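Local atomic coordinates of ABC transporter ATP-binding/permease protein Rv1747 (PDB entry 6CCD), a protein that uses ATP to move an unknown substrate across the mycobacterial membrane, and carries at its N terminus the phosphothreonine-binding FHA domain described here. Residues F21-D26 with G56-I61; V27-G30 with D36-V39; A47-R52 with N67-N72; Q85-G90 with P95-E100. All coordinates share one frame; numbering follows the deposited sequence. Where two conformers were deposited one is given.

Contact 1 (F21-D26 with G56-I61); sequences FAAGHD and GRWVAI. With SO4 (sulfate ion), chain C.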
loop_
_atom_site.group_PDB
_atom_site.type_symbol
_atom_site.label_atom_id
_atom_site.label_comp_id
_atom_site.label_asym_id
_atom_site.label_seq_id
_atom_site.Cartn_x
_atom_site.Cartn_y
_atom_site.Cartn_z
ATOM N N PHE A 21 -7.766 7.989 1.006
ATOM C CA PHE A 21 -7.718 7.910 2.456
ATOM C C PHE A 21 -7.187 9.189 3.086
ATOM O O PHE A 21 -6.279 9.836 2.553
ATOM C CB PHE A 21 -6.858 6.716 2.899
ATOM C CG PHE A 21 -7.316 5.404 2.318
ATOM C CD1 PHE A 21 -8.395 4.731 2.865
ATOM C CD2 PHE A 21 -6.685 4.865 1.207
ATOM C CE1 PHE A 21 -8.838 3.536 2.324
ATOM C CE2 PHE A 21 -7.120 3.672 0.656
ATOM C CZ PHE A 21 -8.196 3.005 1.215
ATOM N N ALA A 22 -7.752 9.533 4.235
ATOM C CA ALA A 22 -7.290 10.674 5.013
ATOM C C ALA A 22 -6.322 10.226 6.099
ATOM O O ALA A 22 -6.421 9.110 6.609
ATOM C CB ALA A 22 -8.467 11.395 5.635
ATOM N N ALA A 23 -5.401 11.104 6.461
ATOM C CA ALA A 23 -4.492 10.834 7.574
ATOM C C ALA A 23 -5.273 10.578 8.864
ATOM O O ALA A 23 -6.324 11.178 9.077
ATOM C CB ALA A 23 -3.528 11.996 7.749
ATOM N N GLY A 24 -4.786 9.675 9.711
ATOM C CA GLY A 24 -5.367 9.524 11.035
ATOM C C GLY A 24 -5.730 8.118 11.476
ATOM O O GLY A 24 -5.806 7.845 12.668
ATOM N N HIS A 25 -5.970 7.222 10.527
ATOM C CA HIS A 25 -6.199 5.827 10.873
ATOM C C HIS A 25 -5.495 4.912 9.871
ATOM O O HIS A 25 -5.453 5.214 8.685
ATOM C CB HIS A 25 -7.695 5.524 10.926
ATOM C CG HIS A 25 -8.394 6.177 12.077
ATOM N ND1 HIS A 25 -8.178 5.804 13.388
ATOM C CD2 HIS A 25 -9.300 7.184 12.116
ATOM C CE1 HIS A 25 -8.923 6.552 14.183
ATOM N NE2 HIS A 25 -9.614 7.396 13.436
ATOM N N ASP A 26 -4.932 3.812 10.355
ATOM C CA ASP A 26 -4.167 2.926 9.485
ATOM C C ASP A 26 -5.061 2.272 8.424
ATOM O O ASP A 26 -6.158 1.800 8.735
ATOM C CB ASP A 26 -3.465 1.843 10.303
ATOM C CG ASP A 26 -2.406 2.399 11.252
ATOM O OD1 ASP A 26 -2.038 3.593 11.147
ATOM O OD2 ASP A 26 -1.923 1.621 12.100
ATOM N N GLY A 56 4.859 13.371 9.177
ATOM C CA GLY A 56 4.787 14.269 8.042
ATOM C C GLY A 56 4.711 13.658 6.657
ATOM O O GLY A 56 4.732 14.387 5.666
ATOM N N ARG A 57 4.606 12.335 6.578
ATOM C CA ARG A 57 4.537 11.680 5.278
ATOM C C ARG A 57 3.713 10.401 5.308
ATOM O O ARG A 57 3.575 9.758 6.353
ATOM C CB ARG A 57 5.939 11.349 4.767
ATOM C CG ARG A 57 6.580 10.172 5.496
ATOM C CD ARG A 57 7.934 9.851 4.924
ATOM N NE ARG A 57 8.788 11.035 4.939
ATOM C CZ ARG A 57 10.112 11.003 4.900
ATOM N NH1 ARG A 57 10.797 12.137 4.917
ATOM N NH2 ARG A 57 10.747 9.838 4.841
ATOM N N TRP A 58 3.179 10.035 4.146
ATOM C CA TRP A 58 2.518 8.754 3.978
ATOM C C TRP A 58 3.558 7.659 3.854
ATOM O O TRP A 58 4.576 7.848 3.188
ATOM C CB TRP A 58 1.615 8.758 2.738
ATOM C CG TRP A 58 0.322 9.461 2.966
ATOM C CD1 TRP A 58 -0.002 10.733 2.594
ATOM C CD2 TRP A 58 -0.825 8.934 3.647
ATOM N NE1 TRP A 58 -1.286 11.033 3.002
ATOM C CE2 TRP A 58 -1.812 9.942 3.645
ATOM C CE3 TRP A 58 -1.120 7.703 4.238
ATOM C CZ2 TRP A 58 -3.065 9.759 4.215
ATOM C CZ3 TRP A 58 -2.358 7.526 4.818
ATOM C CH2 TRP A 58 -3.322 8.547 4.796
ATOM N N VAL A 59 3.310 6.519 4.499
ATOM C CA VAL A 59 4.170 5.359 4.322
ATOM C C VAL A 59 3.362 4.101 4.041
ATOM O O VAL A 59 2.240 3.959 4.510
ATOM C CB VAL A 59 5.072 5.111 5.557
ATOM C CG1 VAL A 59 6.098 6.215 5.681
ATOM C CG2 VAL A 59 4.237 4.996 6.839
ATOM N N ALA A 60 3.943 3.199 3.256
ATOM C CA ALA A 60 3.412 1.852 3.090
ATOM C C ALA A 60 4.303 0.892 3.857
ATOM O O ALA A 60 5.493 0.809 3.586
ATOM C CB ALA A 60 3.354 1.454 1.620
ATOM N N ILE A 61 3.708 0.172 4.798
ATOM C CA ILE A 61 4.436 -0.702 5.719
ATOM C C ILE A 61 4.097 -2.166 5.498
ATOM O O ILE A 61 2.928 -2.542 5.499
ATOM C CB ILE A 61 4.112 -0.347 7.189
ATOM C CG1 ILE A 61 4.487 1.108 7.484
ATOM C CG2 ILE A 61 4.817 -1.325 8.146
ATOM C CD1 ILE A 61 3.797 1.686 8.714
HETATM S S SO4 C . -5.475 3.033 14.003
HETATM O O1 SO4 C . -5.868 4.089 14.936
HETATM O O2 SO4 C . -4.829 1.937 14.731
HETATM O O3 SO4 C . -6.654 2.531 13.297
HETATM O O4 SO4 C . -4.542 3.596 13.033
#
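The indole of Trp58 butts against the backbone of Phe21, Ala22 and Ala23, at the edge of the FHA beta-sandwich where strand 17-21 of one sheet runs into the connection leading to strand 27-30 of the other. Its benzene end does the touching. CZ2 of Trp58 lies 3.5 Å from Ala23 N, and CH2 of Trp58 lies 3.6 Å from Ala22 O, which sits at the ring edge near its plane. Phe21 O and Ala23 N approach the ring obliquely. Side-chain carbons add a looser layer: Ala23 CB is 4.2 Å from Trp58 CZ2, and Phe21 CB is 4.4 Å from Trp58 CH2. No hydrogen bond links the two segments, so the contact is van der Waals packing of the benzene end against the peptide groups.

What sets the indole in place is its first torsion (chi1 -78°), with CG beside the backbone N and opposite the carbonyl carbon, together with two outside partners. Trp58 NE1 donates to Pro8 O, and Phe53 meets the indole edge-to-face. Farther out, the loop holds a sulfate, probably from the crystallisation liquor, and Asp26 OD1 forms a salt bridge with Arg52 NE. The ion is gripped at two points: Asp26 N donates to sulfate O4 at 2.7 Å, while His25 ND1 makes a longer bond of 3.3 Å to sulfate O1.

Contact 2 (V27-G30 with D36-V39); sequences VVVG and DVRV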
loop_
_atom_site.group_PDB
_atom_site.type_symbol
_atom_site.label_atom_id
_atom_site.label_comp_id
_atom_site.label_asym_id
_atom_site.label_seq_id
_atom_site.Cartn_x
_atom_site.Cartn_y
_atom_site.Cartn_z
ATOM N N VAL A 27 -4.581 2.244 7.179
ATOM C CA VAL A 27 -5.291 1.599 6.072
ATOM C C VAL A 27 -4.748 0.185 5.863
ATOM O O VAL A 27 -3.543 0.003 5.815
ATOM C CB VAL A 27 -5.128 2.396 4.770
ATOM C CG1 VAL A 27 -5.899 1.761 3.629
ATOM C CG2 VAL A 27 -5.569 3.845 4.970
ATOM N N VAL A 28 -5.626 -0.802 5.719
ATOM C CA VAL A 28 -5.184 -2.171 5.456
ATOM C C VAL A 28 -5.312 -2.548 3.980
ATOM O O VAL A 28 -6.390 -2.415 3.371
ATOM C CB VAL A 28 -5.974 -3.188 6.295
ATOM C CG1 VAL A 28 -5.529 -4.615 5.959
ATOM C CG2 VAL A 28 -5.796 -2.891 7.785
ATOM N N VAL A 29 -4.194 -3.001 3.413
ATOM C CA VAL A 29 -4.132 -3.596 2.084
ATOM C C VAL A 29 -3.907 -5.088 2.244
ATOM O O VAL A 29 -2.980 -5.501 2.931
ATOM C CB VAL A 29 -2.974 -3.028 1.226
ATOM C CG1 VAL A 29 -2.977 -3.663 -0.181
ATOM C CG2 VAL A 29 -3.044 -1.524 1.128
ATOM N N GLY A 30 -4.741 -5.913 1.628
ATOM C CA GLY A 30 -4.490 -7.336 1.713
ATOM C C GLY A 30 -5.595 -8.189 1.134
ATOM O O GLY A 30 -6.537 -7.684 0.522
ATOM N N ASP A 36 -9.303 -2.586 3.435
ATOM C CA ASP A 36 -9.631 -1.310 2.812
ATOM C C ASP A 36 -9.292 -1.301 1.333
ATOM O O ASP A 36 -9.982 -0.681 0.528
ATOM C CB ASP A 36 -8.902 -0.174 3.515
ATOM C CG ASP A 36 -9.290 -0.063 4.978
ATOM O OD1 ASP A 36 -10.446 0.332 5.258
ATOM O OD2 ASP A 36 -8.450 -0.377 5.838
ATOM N N VAL A 37 -8.207 -1.981 0.991
ATOM C CA VAL A 37 -7.804 -2.193 -0.396
ATOM C C VAL A 37 -7.632 -3.694 -0.545
ATOM O O VAL A 37 -6.657 -4.247 -0.059
ATOM C CB VAL A 37 -6.485 -1.459 -0.745
ATOM C CG1 VAL A 37 -6.056 -1.764 -2.163
ATOM C CG2 VAL A 37 -6.621 0.063 -0.547
ATOM N N ARG A 38 -8.597 -4.355 -1.175
ATOM C CA ARG A 38 -8.599 -5.809 -1.254
ATOM C C ARG A 38 -7.870 -6.279 -2.506
ATOM O O ARG A 38 -8.188 -5.856 -3.616
ATOM C CB ARG A 38 -10.036 -6.357 -1.253
ATOM C CG ARG A 38 -10.123 -7.876 -1.425
ATOM C CD ARG A 38 -11.481 -8.308 -2.019
ATOM N NE ARG A 38 -11.549 -9.753 -2.265
ATOM C CZ ARG A 38 -12.602 -10.375 -2.783
ATOM N NH1 ARG A 38 -13.672 -9.679 -3.145
ATOM N NH2 ARG A 38 -12.589 -11.689 -2.954
ATOM N N VAL A 39 -6.888 -7.147 -2.303
ATOM C CA VAL A 39 -6.105 -7.729 -3.385
ATOM C C VAL A 39 -6.172 -9.240 -3.192
ATOM O O VAL A 39 -5.625 -9.754 -2.225
ATOM C CB VAL A 39 -4.643 -7.244 -3.362
ATOM C CG1 VAL A 39 -3.833 -7.895 -4.479
ATOM C CG2 VAL A 39 -4.571 -5.708 -3.459
#
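The Asp36 carboxylate is the flat side-chain group that works here: its OD2 accepts Val28 N-H through the anti lone pair, the one turned away from OD1, over 2.9 Å and almost straight (N-H...O 175°). This bond starts a short parallel pairing of strands 27-30 and 37-38 at the margin of the mixed sheet of the FHA sandwich, where 37-38 is the outermost strand. The side chain thus accepts a strand N-H just before strand 37-38 starts. With CG beside its own backbone N (chi1 -61°), the Asp36 side chain crosses that of Val28 at about a right angle. The methylene is used too, since Asp36 CB packs 3.6 Å from Val27 CG1.

Past this point main-chain bonds take over in parallel register, Val29 opposite Val37 and Gly30 opposite Arg38. Val37 N donates to Val28 O, and Gly30 N to Val37 O, both at 3.0 Å; a C-H...O contact from Val29 CA to Val37 O (3.4 Å) accompanies these bonds. Val29 and Val37 turn their side chains to the same face and flank each other there, CG2 of Val29 being 3.9 Å from CB of Val37. Leu49 and Leu51 of the adjacent strand also pack on Val29. The ladder ends less regularly: Val39 N donates to Gly30 O at 2.9 Å, but from a position 49° out of the carbonyl plane.

Contact 3 (A47-R52 with N67-N72); sequences AHLLLR and NGLYLN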
loop_
_atom_site.group_PDB
_atom_site.type_symbol
_atom_site.label_atom_id
_atom_site.label_comp_id
_atom_site.label_asym_id
_atom_site.label_seq_id
_atom_site.Cartn_x
_atom_site.Cartn_y
_atom_site.Cartn_z
ATOM N N ALA A 47 -3.749 -9.328 5.876
ATOM C CA ALA A 47 -3.439 -7.925 6.173
ATOM C C ALA A 47 -1.990 -7.703 5.775
ATOM O O ALA A 47 -1.097 -7.803 6.604
ATOM C CB ALA A 47 -3.660 -7.601 7.648
ATOM N N HIS A 48 -1.773 -7.432 4.493
ATOM C CA HIS A 48 -0.445 -7.478 3.894
ATOM C C HIS A 48 0.358 -6.191 4.140
ATOM O O HIS A 48 1.532 -6.241 4.540
ATOM C CB HIS A 48 -0.597 -7.753 2.378
ATOM C CG HIS A 48 0.668 -8.166 1.698
ATOM N ND1 HIS A 48 0.949 -9.481 1.387
ATOM C CD2 HIS A 48 1.730 -7.441 1.265
ATOM C CE1 HIS A 48 2.127 -9.550 0.789
ATOM N NE2 HIS A 48 2.626 -8.327 0.706
ATOM N N LEU A 49 -0.271 -5.044 3.888
ATOM C CA LEU A 49 0.334 -3.740 4.155
ATOM C C LEU A 49 -0.511 -2.906 5.099
ATOM O O LEU A 49 -1.736 -3.014 5.084
ATOM C CB LEU A 49 0.499 -2.929 2.872
ATOM C CG LEU A 49 1.299 -3.486 1.712
ATOM C CD1 LEU A 49 1.325 -2.417 0.638
ATOM C CD2 LEU A 49 2.732 -3.855 2.164
ATOM N N LEU A 50 0.145 -2.046 5.875
ATOM C CA LEU A 50 -0.536 -0.937 6.539
ATOM C C LEU A 50 -0.118 0.348 5.862
ATOM O O LEU A 50 1.073 0.575 5.657
ATOM C CB LEU A 50 -0.193 -0.889 8.031
ATOM C CG LEU A 50 -0.595 -2.160 8.783
ATOM C CD1 LEU A 50 -0.146 -2.078 10.234
ATOM C CD2 LEU A 50 -2.104 -2.362 8.686
ATOM N N LEU A 51 -1.080 1.199 5.520
ATOM C CA LEU A 51 -0.742 2.533 5.019
ATOM C C LEU A 51 -1.077 3.553 6.092
ATOM O O LEU A 51 -2.127 3.460 6.707
ATOM C CB LEU A 51 -1.509 2.866 3.733
ATOM C CG LEU A 51 -1.579 1.748 2.690
ATOM C CD1 LEU A 51 -2.401 2.188 1.476
ATOM C CD2 LEU A 51 -0.163 1.330 2.260
ATOM N N ARG A 52 -0.211 4.533 6.316
ATOM C CA ARG A 52 -0.513 5.512 7.359
ATOM C C ARG A 52 0.309 6.765 7.191
ATOM O O ARG A 52 1.357 6.754 6.541
ATOM C CB ARG A 52 -0.276 4.925 8.751
ATOM C CG ARG A 52 1.206 4.748 9.103
ATOM C CD ARG A 52 1.398 3.805 10.304
ATOM N NE ARG A 52 0.675 4.194 11.523
ATOM C CZ ARG A 52 1.237 4.768 12.582
ATOM N NH1 ARG A 52 2.531 5.045 12.582
ATOM N NH2 ARG A 52 0.502 5.056 13.651
ATOM N N ASN A 67 5.087 -12.737 1.699
ATOM C CA ASN A 67 5.737 -12.568 0.405
ATOM C C ASN A 67 6.188 -11.142 0.080
ATOM O O ASN A 67 6.762 -10.897 -0.977
ATOM C CB ASN A 67 4.802 -13.113 -0.682
ATOM C CG ASN A 67 4.693 -14.643 -0.626
ATOM O OD1 ASN A 67 5.699 -15.333 -0.454
ATOM N ND2 ASN A 67 3.479 -15.170 -0.747
ATOM N N GLY A 68 5.944 -10.207 0.993
ATOM C CA GLY A 68 6.661 -8.944 0.966
ATOM C C GLY A 68 6.171 -7.791 0.116
ATOM O O GLY A 68 5.090 -7.829 -0.480
ATOM N N LEU A 69 6.999 -6.748 0.101
ATOM C CA LEU A 69 6.727 -5.446 -0.508
ATOM C C LEU A 69 7.947 -5.076 -1.319
ATOM O O LEU A 69 9.075 -5.153 -0.811
ATOM C CB LEU A 69 6.458 -4.380 0.564
ATOM C CG LEU A 69 6.437 -2.895 0.198
ATOM C CD1 LEU A 69 5.225 -2.564 -0.690
ATOM C CD2 LEU A 69 6.398 -2.056 1.480
ATOM N N TYR A 70 7.731 -4.692 -2.570
ATOM C CA TYR A 70 8.834 -4.399 -3.480
ATOM C C TYR A 70 8.771 -3.001 -4.074
ATOM O O TYR A 70 7.715 -2.541 -4.529
ATOM C CB TYR A 70 8.863 -5.419 -4.616
ATOM C CG TYR A 70 9.225 -6.808 -4.154
ATOM C CD1 TYR A 70 10.542 -7.250 -4.198
ATOM C CD2 TYR A 70 8.259 -7.667 -3.649
ATOM C CE1 TYR A 70 10.888 -8.516 -3.770
ATOM C CE2 TYR A 70 8.595 -8.941 -3.212
ATOM C CZ TYR A 70 9.915 -9.357 -3.287
ATOM O OH TYR A 70 10.268 -10.612 -2.855
ATOM N N LEU A 71 9.923 -2.334 -4.070
ATOM C CA LEU A 71 10.109 -1.071 -4.770
ATOM C C LEU A 71 11.294 -1.222 -5.730
ATOM O O LEU A 71 12.414 -1.441 -5.285
ATOM C CB LEU A 71 10.360 0.067 -3.779
ATOM C CG LEU A 71 10.669 1.449 -4.365
ATOM C CD1 LEU A 71 9.485 1.996 -5.148
ATOM C CD2 LEU A 71 11.068 2.421 -3.274
ATOM N N ASN A 72 11.044 -1.129 -7.032
ATOM C CA ASN A 72 12.117 -1.279 -8.022
ATOM C C ASN A 72 12.991 -2.509 -7.776
ATOM O O ASN A 72 14.219 -2.395 -7.653
ATOM C CB ASN A 72 12.998 -0.033 -8.031
ATOM C CG ASN A 72 12.197 1.239 -8.198
ATOM O OD1 ASN A 72 11.267 1.295 -9.000
ATOM N ND2 ASN A 72 12.547 2.265 -7.431
#
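His48 swings its ring toward Gly68 through a first torsion that sets CG opposite the backbone N (chi1 -165°), while in Leu49 a chi1 of -57° places CG beside its own N and brings both CD1 and CD2 of Leu49 up to Leu69 CD1. The imidazole reaches Gly68 edge-on: NE2 of His48 donates to Gly68 O over 2.8 Å, nearly straight and within the ring plane. On the acceptor side the fit is less regular, for the nitrogen sits 42° above the carbonyl plane. The other ring nitrogen, ND1, is bonded to Ser45 N, a pairing consistent with a neutral ring carrying its proton on NE2.

Ser45 and His48, with Asn67 and Gly68, match the Ser-x-x-His and Asn-Gly signatures of FHA domains, whose loops at this end of the sandwich bind phosphothreonine in relatives. The histidine thereby joins the loop holding Ser45 to the one holding Asn67 and Gly68. A classic beta bulge, with His48 and Leu49 both facing Val29, lies at the start of strand 49-54. Gly68 N is also bonded to Ser65 OG, and Asn67 ND2 to Leu43 O. In the interior between the two sheets the leucines cross at about a right angle, Leu49 CD2 lying 4.0 Å from Leu69 CD1.

Contact 4 (Q85-G90 with P95-E100); sequences QRVHIG and PALDFE
Val87 CG2 touches both Phe99 and Leu97 on the tightly packed face, 3.6 Å from Phe99 CE2 and 3.8 Å from Leu97 CB. The methyl lies between the backbone N and carbonyl carbon of its own residue (chi1 -58° for CG1), which aims it at the facing strand, and the valine and phenylalanine side chains meet at about a right angle. Ile89 extends this apolar layer with CG2 at 4.2 Å from Leu97 CD1, and Leu49 and Leu51 of the opposing sheet close over it.

Strands 84-89 and 96-101 form an antiparallel beta hairpin in the six-stranded sheet of the FHA sandwich; the axes of 85-89 and 96-100 approach to 4.6 Å at 155°, close to antiparallel. Gln85 with Phe99 and Val87 with Leu97 are hydrogen-bonded pairs; Phe99 N to Gln85 O is the shortest of the cross-strand hydrogen bonds at 2.7 Å. Toward the turn Ile89 N donates to Pro95 O.

The reverse face, with Arg86, His88, Ala96 and Asp98, is more open to solvent, with polar and charged groups largely in place of the apolar layer. Arg86 and Asp98 run alongside each other in the same direction, but the carboxylate oxygen OD1 sits above one face of the guanidinium, 3.3 Å from Arg86 NE. No N-H points at it, so this salt bridge rests on charge alone, with the two planes 58° apart. The His88 ring comes obliquely against Ala96, CE1 to CB 3.6 Å, while its ND1 is hydrogen-bonded to Gly94 O.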
loop_
_atom_site.group_PDB
_atom_site.type_symbol
_atom_site.label_atom_id
_atom_site.label_comp_id
_atom_site.label_asym_id
_atom_site.label_seq_id
_atom_site.Cartn_x
_atom_site.Cartn_y
_atom_site.Cartn_z
ATOM N N GLN A 85 4.221 7.082 -6.453
ATOM C CA GLN A 85 5.006 5.882 -6.251
ATOM C C GLN A 85 4.243 4.652 -6.729
ATOM O O GLN A 85 3.047 4.528 -6.488
ATOM C CB GLN A 85 5.366 5.751 -4.767
ATOM C CG GLN A 85 6.424 4.736 -4.473
ATOM C CD GLN A 85 7.752 5.128 -5.061
ATOM O OE1 GLN A 85 8.075 4.757 -6.188
ATOM N NE2 GLN A 85 8.533 5.887 -4.303
ATOM N N ARG A 86 4.929 3.755 -7.423
ATOM C CA ARG A 86 4.358 2.455 -7.721
ATOM C C ARG A 86 5.123 1.391 -6.956
ATOM O O ARG A 86 6.353 1.400 -6.961
ATOM C CB ARG A 86 4.408 2.158 -9.215
ATOM C CG ARG A 86 4.102 0.708 -9.546
ATOM C CD ARG A 86 4.059 0.467 -11.051
ATOM N NE ARG A 86 2.699 0.179 -11.482
ATOM C CZ ARG A 86 2.182 0.548 -12.644
ATOM N NH1 ARG A 86 2.916 1.229 -13.518
ATOM N NH2 ARG A 86 0.924 0.238 -12.929
ATOM N N VAL A 87 4.406 0.483 -6.298
ATOM C CA VAL A 87 5.053 -0.640 -5.641
ATOM C C VAL A 87 4.412 -1.937 -6.113
ATOM O O VAL A 87 3.350 -1.924 -6.757
ATOM C CB VAL A 87 4.948 -0.553 -4.099
ATOM C CG1 VAL A 87 5.563 0.737 -3.584
ATOM C CG2 VAL A 87 3.485 -0.692 -3.649
ATOM N N HIS A 88 5.058 -3.054 -5.804
ATOM C CA HIS A 88 4.458 -4.366 -6.012
ATOM C C HIS A 88 4.435 -5.119 -4.695
ATOM O O HIS A 88 5.373 -5.028 -3.912
ATOM C CB HIS A 88 5.230 -5.171 -7.054
ATOM C CG HIS A 88 5.234 -4.546 -8.411
ATOM N ND1 HIS A 88 4.345 -4.909 -9.399
ATOM C CD2 HIS A 88 6.000 -3.563 -8.937
ATOM C CE1 HIS A 88 4.577 -4.192 -10.482
ATOM N NE2 HIS A 88 5.577 -3.369 -10.230
ATOM N N ILE A 89 3.368 -5.872 -4.451
ATOM C CA ILE A 89 3.330 -6.735 -3.290
ATOM C C ILE A 89 3.326 -8.191 -3.735
ATOM O O ILE A 89 2.791 -8.515 -4.799
ATOM C CB ILE A 89 2.102 -6.445 -2.409
ATOM C CG1 ILE A 89 0.831 -6.374 -3.266
ATOM C CG2 ILE A 89 2.284 -5.106 -1.667
ATOM C CD1 ILE A 89 -0.433 -6.112 -2.432
ATOM N N GLY A 90 3.928 -9.052 -2.920
ATOM C CA GLY A 90 3.924 -10.492 -3.169
ATOM C C GLY A 90 5.109 -10.994 -3.975
ATOM O O GLY A 90 5.502 -12.144 -3.846
ATOM N N PRO A 95 0.914 -8.133 -7.702
ATOM C CA PRO A 95 -0.063 -7.038 -7.829
ATOM C C PRO A 95 0.579 -5.668 -7.602
ATOM O O PRO A 95 1.360 -5.480 -6.658
ATOM C CB PRO A 95 -1.087 -7.367 -6.746
ATOM C CG PRO A 95 -1.069 -8.874 -6.690
ATOM C CD PRO A 95 0.384 -9.255 -6.904
ATOM N N ALA A 96 0.284 -4.727 -8.492
ATOM C CA ALA A 96 0.890 -3.406 -8.420
ATOM C C ALA A 96 -0.048 -2.425 -7.718
ATOM O O ALA A 96 -1.261 -2.443 -7.947
ATOM C CB ALA A 96 1.232 -2.901 -9.828
ATOM N N LEU A 97 0.515 -1.589 -6.855
ATOM C CA LEU A 97 -0.228 -0.491 -6.238
ATOM C C LEU A 97 0.370 0.846 -6.679
ATOM O O LEU A 97 1.577 1.042 -6.606
ATOM C CB LEU A 97 -0.192 -0.592 -4.704
ATOM C CG LEU A 97 -0.619 -1.912 -4.074
ATOM C CD1 LEU A 97 -0.303 -1.879 -2.578
ATOM C CD2 LEU A 97 -2.095 -2.206 -4.323
ATOM N N ASP A 98 -0.477 1.754 -7.140
ATOM C CA ASP A 98 -0.049 3.097 -7.492
ATOM C C ASP A 98 -0.512 4.064 -6.416
ATOM O O ASP A 98 -1.702 4.131 -6.116
ATOM C CB ASP A 98 -0.613 3.519 -8.851
ATOM C CG ASP A 98 0.077 2.830 -10.005
ATOM O OD1 ASP A 98 1.315 2.703 -9.950
ATOM O OD2 ASP A 98 -0.614 2.418 -10.964
ATOM N N PHE A 99 0.427 4.807 -5.841
ATOM C CA PHE A 99 0.104 5.766 -4.791
ATOM C C PHE A 99 0.153 7.178 -5.334
ATOM O O PHE A 99 1.045 7.519 -6.108
ATOM C CB PHE A 99 1.076 5.649 -3.614
ATOM C CG PHE A 99 1.064 4.317 -2.937
ATOM C CD1 PHE A 99 -0.102 3.817 -2.389
ATOM C CD2 PHE A 99 2.229 3.579 -2.812
ATOM C CE1 PHE A 99 -0.115 2.599 -1.750
ATOM C CE2 PHE A 99 2.223 2.367 -2.167
ATOM C CZ PHE A 99 1.052 1.871 -1.639
ATOM N N GLU A 100 -0.789 8.015 -4.925
ATOM C CA GLU A 100 -0.702 9.416 -5.311
ATOM C C GLU A 100 -1.100 10.289 -4.133
ATOM O O GLU A 100 -2.104 10.038 -3.480
ATOM C CB GLU A 100 -1.569 9.677 -6.541
ATOM C CG GLU A 100 -2.131 11.072 -6.664
ATOM C CD GLU A 100 -3.008 11.211 -7.896
ATOM O OE1 GLU A 100 -2.569 10.748 -8.972
ATOM O OE2 GLU A 100 -4.126 11.773 -7.794
#

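From the N terminus, the loop 21-26 leaves the six-stranded sheet and is met by 56-61, so contact 1 closes a long loop across the rim of the sandwich. Contact 2 opens and closes within that loop, tying the first two strands of the mixed sheet; the Phe21 ring packs on Val27 and Val37 between them. Contact 3 crosses contact 1: 47-52 lies inside the loop and 67-72 beyond it, bringing the two sheets together, while Ile61 N bonds to Leu50 O. Contact 4 follows in series as a local hairpin, on the other side of the chain's centre from contact 1. Tyr70 N to His88 O links it to contact 3, and Val39 against Pro95 to contact 2.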